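Side-chain contact in uncharacterized metal-dependent hydrolase (Pyrococcus horikoshii, PDB 3IGH), which is of unknown function but probably hydrolyses carbon-nitrogen bonds other than peptide bonds, as a metal-dependent enzyme of the amidohydrolase family: residues I366-I371 and W382-K387. Sequence-based numbering, arbitrary orientation.
With SO4 (sulfate ion), chain G.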
loop_
_atom_site.group_PDB
_atom_site.type_symbol
_atom_site.label_atom_id
_atom_site.label_comp_id
_atom_site.label_asym_id
_atom_site.label_seq_id
_atom_site.Cartn_x
_atom_site.Cartn_y
_atom_site.Cartn_z
ATOM N N ILE A 366 26.309 -1.862 26.957
ATOM C CA ILE A 366 26.566 -0.728 27.834
ATOM C C ILE A 366 25.525 -0.578 28.937
ATOM O O ILE A 366 25.887 -0.372 30.105
ATOM C CB ILE A 366 26.747 0.574 27.011
ATOM C CG1 ILE A 366 28.138 0.571 26.384
ATOM C CG2 ILE A 366 26.552 1.834 27.867
ATOM C CD1 ILE A 366 28.222 1.347 25.125
ATOM N N SER A 367 24.244 -0.702 28.578
ATOM C CA SER A 367 23.150 -0.475 29.518
ATOM C C SER A 367 22.969 -1.614 30.516
ATOM O O SER A 367 22.670 -1.377 31.691
ATOM C CB SER A 367 21.837 -0.225 28.769
ATOM O OG SER A 367 21.868 1.020 28.096
ATOM N N ASP A 368 23.142 -2.846 30.047
ATOM C CA ASP A 368 22.870 -4.023 30.868
ATOM C C ASP A 368 24.094 -4.421 31.699
ATOM O O ASP A 368 24.688 -5.481 31.474
ATOM C CB ASP A 368 22.412 -5.215 30.000
ATOM C CG ASP A 368 21.084 -4.962 29.260
ATOM O OD1 ASP A 368 20.515 -3.849 29.335
ATOM O OD2 ASP A 368 20.603 -5.912 28.611
ATOM N N TRP A 369 24.441 -3.587 32.679
ATOM C CA TRP A 369 25.626 -3.819 33.517
ATOM C C TRP A 369 25.541 -5.092 34.355
ATOM O O TRP A 369 26.569 -5.675 34.702
ATOM C CB TRP A 369 25.925 -2.606 34.405
ATOM C CG TRP A 369 24.769 -2.154 35.286
ATOM C CD1 TRP A 369 23.870 -1.156 35.018
ATOM C CD2 TRP A 369 24.398 -2.697 36.563
ATOM N NE1 TRP A 369 22.972 -1.038 36.061
ATOM C CE2 TRP A 369 23.284 -1.962 37.023
ATOM C CE3 TRP A 369 24.921 -3.712 37.375
ATOM C CZ2 TRP A 369 22.664 -2.233 38.242
ATOM C CZ3 TRP A 369 24.306 -3.978 38.589
ATOM C CH2 TRP A 369 23.188 -3.244 39.009
ATOM N N TRP A 370 24.314 -5.533 34.637
ATOM C CA TRP A 370 24.042 -6.659 35.547
ATOM C C TRP A 370 24.060 -8.025 34.861
ATOM O O TRP A 370 23.737 -9.035 35.486
ATOM C CB TRP A 370 22.675 -6.449 36.221
ATOM C CG TRP A 370 21.727 -5.711 35.327
ATOM C CD1 TRP A 370 21.326 -4.405 35.447
ATOM C CD2 TRP A 370 21.097 -6.217 34.143
ATOM N NE1 TRP A 370 20.479 -4.073 34.414
ATOM C CE2 TRP A 370 20.321 -5.166 33.602
ATOM C CE3 TRP A 370 21.106 -7.458 33.491
ATOM C CZ2 TRP A 370 19.566 -5.321 32.441
ATOM C CZ3 TRP A 370 20.364 -7.604 32.336
ATOM C CH2 TRP A 370 19.603 -6.544 31.826
ATOM N N ILE A 371 24.424 -8.056 33.582
ATOM C CA ILE A 371 24.238 -9.257 32.771
ATOM C C ILE A 371 25.013 -10.489 33.249
ATOM O O ILE A 371 24.470 -11.595 33.269
ATOM C CB ILE A 371 24.396 -8.984 31.240
ATOM C CG1 ILE A 371 23.720 -10.100 30.436
ATOM C CG2 ILE A 371 25.870 -8.818 30.826
ATOM C CD1 ILE A 371 23.244 -9.664 29.088
ATOM N N TRP A 382 28.064 -16.917 25.689
ATOM C CA TRP A 382 26.825 -16.896 24.916
ATOM C C TRP A 382 26.271 -15.487 24.733
ATOM O O TRP A 382 25.355 -15.283 23.935
ATOM C CB TRP A 382 25.733 -17.707 25.604
ATOM C CG TRP A 382 26.019 -19.154 25.900
ATOM C CD1 TRP A 382 27.074 -19.911 25.465
ATOM C CD2 TRP A 382 25.192 -20.026 26.673
ATOM N NE1 TRP A 382 26.965 -21.194 25.949
ATOM C CE2 TRP A 382 25.817 -21.293 26.692
ATOM C CE3 TRP A 382 23.983 -19.855 27.367
ATOM C CZ2 TRP A 382 25.274 -22.385 27.373
ATOM C CZ3 TRP A 382 23.439 -20.943 28.032
ATOM C CH2 TRP A 382 24.090 -22.187 28.038
ATOM N N VAL A 383 26.825 -14.525 25.470
ATOM C CA VAL A 383 26.240 -13.184 25.593
ATOM C C VAL A 383 26.630 -12.259 24.437
ATOM O O VAL A 383 27.821 -12.024 24.206
ATOM C CB VAL A 383 26.633 -12.524 26.953
ATOM C CG1 VAL A 383 26.133 -11.095 27.034
ATOM C CG2 VAL A 383 26.081 -13.318 28.117
ATOM N N TYR A 384 25.620 -11.734 23.730
ATOM C CA TYR A 384 25.800 -10.739 22.655
ATOM C C TYR A 384 26.990 -11.060 21.759
ATOM O O TYR A 384 27.889 -10.224 21.550
ATOM C CB TYR A 384 25.923 -9.326 23.239
ATOM C CG TYR A 384 24.697 -8.871 24.014
ATOM C CD1 TYR A 384 23.410 -8.954 23.459
ATOM C CD2 TYR A 384 24.825 -8.330 25.286
ATOM C CE1 TYR A 384 22.291 -8.529 24.190
ATOM C CE2 TYR A 384 23.730 -7.916 26.005
ATOM C CZ TYR A 384 22.468 -8.019 25.462
ATOM O OH TYR A 384 21.392 -7.594 26.204
ATOM N N ARG A 385 27.008 -12.286 21.252
ATOM C CA ARG A 385 28.191 -12.811 20.562
ATOM C C ARG A 385 28.194 -12.446 19.083
ATOM O O ARG A 385 28.132 -13.310 18.202
ATOM C CB ARG A 385 28.371 -14.324 20.825
ATOM C CG ARG A 385 27.192 -15.224 20.447
ATOM C CD ARG A 385 27.313 -16.625 21.042
ATOM N NE ARG A 385 28.568 -17.305 20.724
ATOM C CZ ARG A 385 28.846 -18.573 21.043
ATOM N NH1 ARG A 385 27.959 -19.322 21.687
ATOM N NH2 ARG A 385 30.018 -19.094 20.714
ATOM N N PHE A 386 28.322 -11.145 18.821
ATOM C CA PHE A 386 28.045 -10.588 17.490
ATOM C C PHE A 386 28.985 -11.072 16.392
ATOM O O PHE A 386 28.553 -11.274 15.260
ATOM C CB PHE A 386 28.036 -9.058 17.521
ATOM C CG PHE A 386 27.074 -8.467 18.515
ATOM C CD1 PHE A 386 27.424 -7.320 19.223
ATOM C CD2 PHE A 386 25.825 -9.046 18.749
ATOM C CE1 PHE A 386 26.549 -6.757 20.139
ATOM C CE2 PHE A 386 24.950 -8.488 19.681
ATOM C CZ PHE A 386 25.308 -7.334 20.364
ATOM N N LYS A 387 30.263 -11.246 16.730
ATOM C CA LYS A 387 31.237 -11.765 15.782
ATOM C C LYS A 387 30.894 -13.197 15.362
ATOM O O LYS A 387 30.879 -13.493 14.171
ATOM C CB LYS A 387 32.670 -11.661 16.325
ATOM C CG LYS A 387 33.734 -11.940 15.254
ATOM C CD LYS A 387 35.155 -11.733 15.764
ATOM C CE LYS A 387 36.149 -11.672 14.606
ATOM N NZ LYS A 387 37.549 -11.444 15.069
HETATM S S SO4 G . 27.656 -24.741 24.616
HETATM O O1 SO4 G . 27.825 -23.306 24.423
HETATM O O2 SO4 G . 26.826 -24.980 25.794
HETATM O O3 SO4 G . 26.984 -25.333 23.458
HETATM O O4 SO4 G . 28.973 -25.344 24.798
#
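Asp368 and Tyr384 meet through their polar ends, OD2 of the carboxylate lying 3.0 Å from the phenolic OH, close to the plane of the ring and at its edge. The two side chains cross at about a right angle, with carboxylate and ring planes turned 50° apart. This distance suits a hydrogen bond, and aspartate's short carboxylate offers a buried acceptor beside the phenol. A tyrosine fits here because its long, flat ring can carry a hydroxyl to a buried acid while offering carbon to apolar neighbours. Ile371 uses that second property: its CD1 approaches obliquely, 3.6 Å from CE2 of Tyr384. The same methyl meets CG1 of Val383 tip to tip at 3.8 Å. Both branches are sent toward each other by their first torsions, CG1 of Ile371 and CG1 of Val383 (175°) each lying opposite the backbone N. Leu425 of helix 425-429 touches both of these aliphatic side chains, whose branched hydrocarbon shape suits this apolar cluster.

Just before Val383, the indole of Trp382 donates from NE1 to O1 of a sulfate, 2.7 Å away and near the ring plane, in a bent bond (135°); an indole suits, its N-H lying at the ring edge. The ion, probably from the crystallisation liquor, is also held by Asp345 N. A phenylalanine in place of Trp382 would probably leave sulfate O1 without this N-H donor. Asp368 centres an inverse gamma turn and starts a type I turn ending at Ile371; the contact thus joins two helix-linking loops within the amidohydrolase TIM-barrel fold.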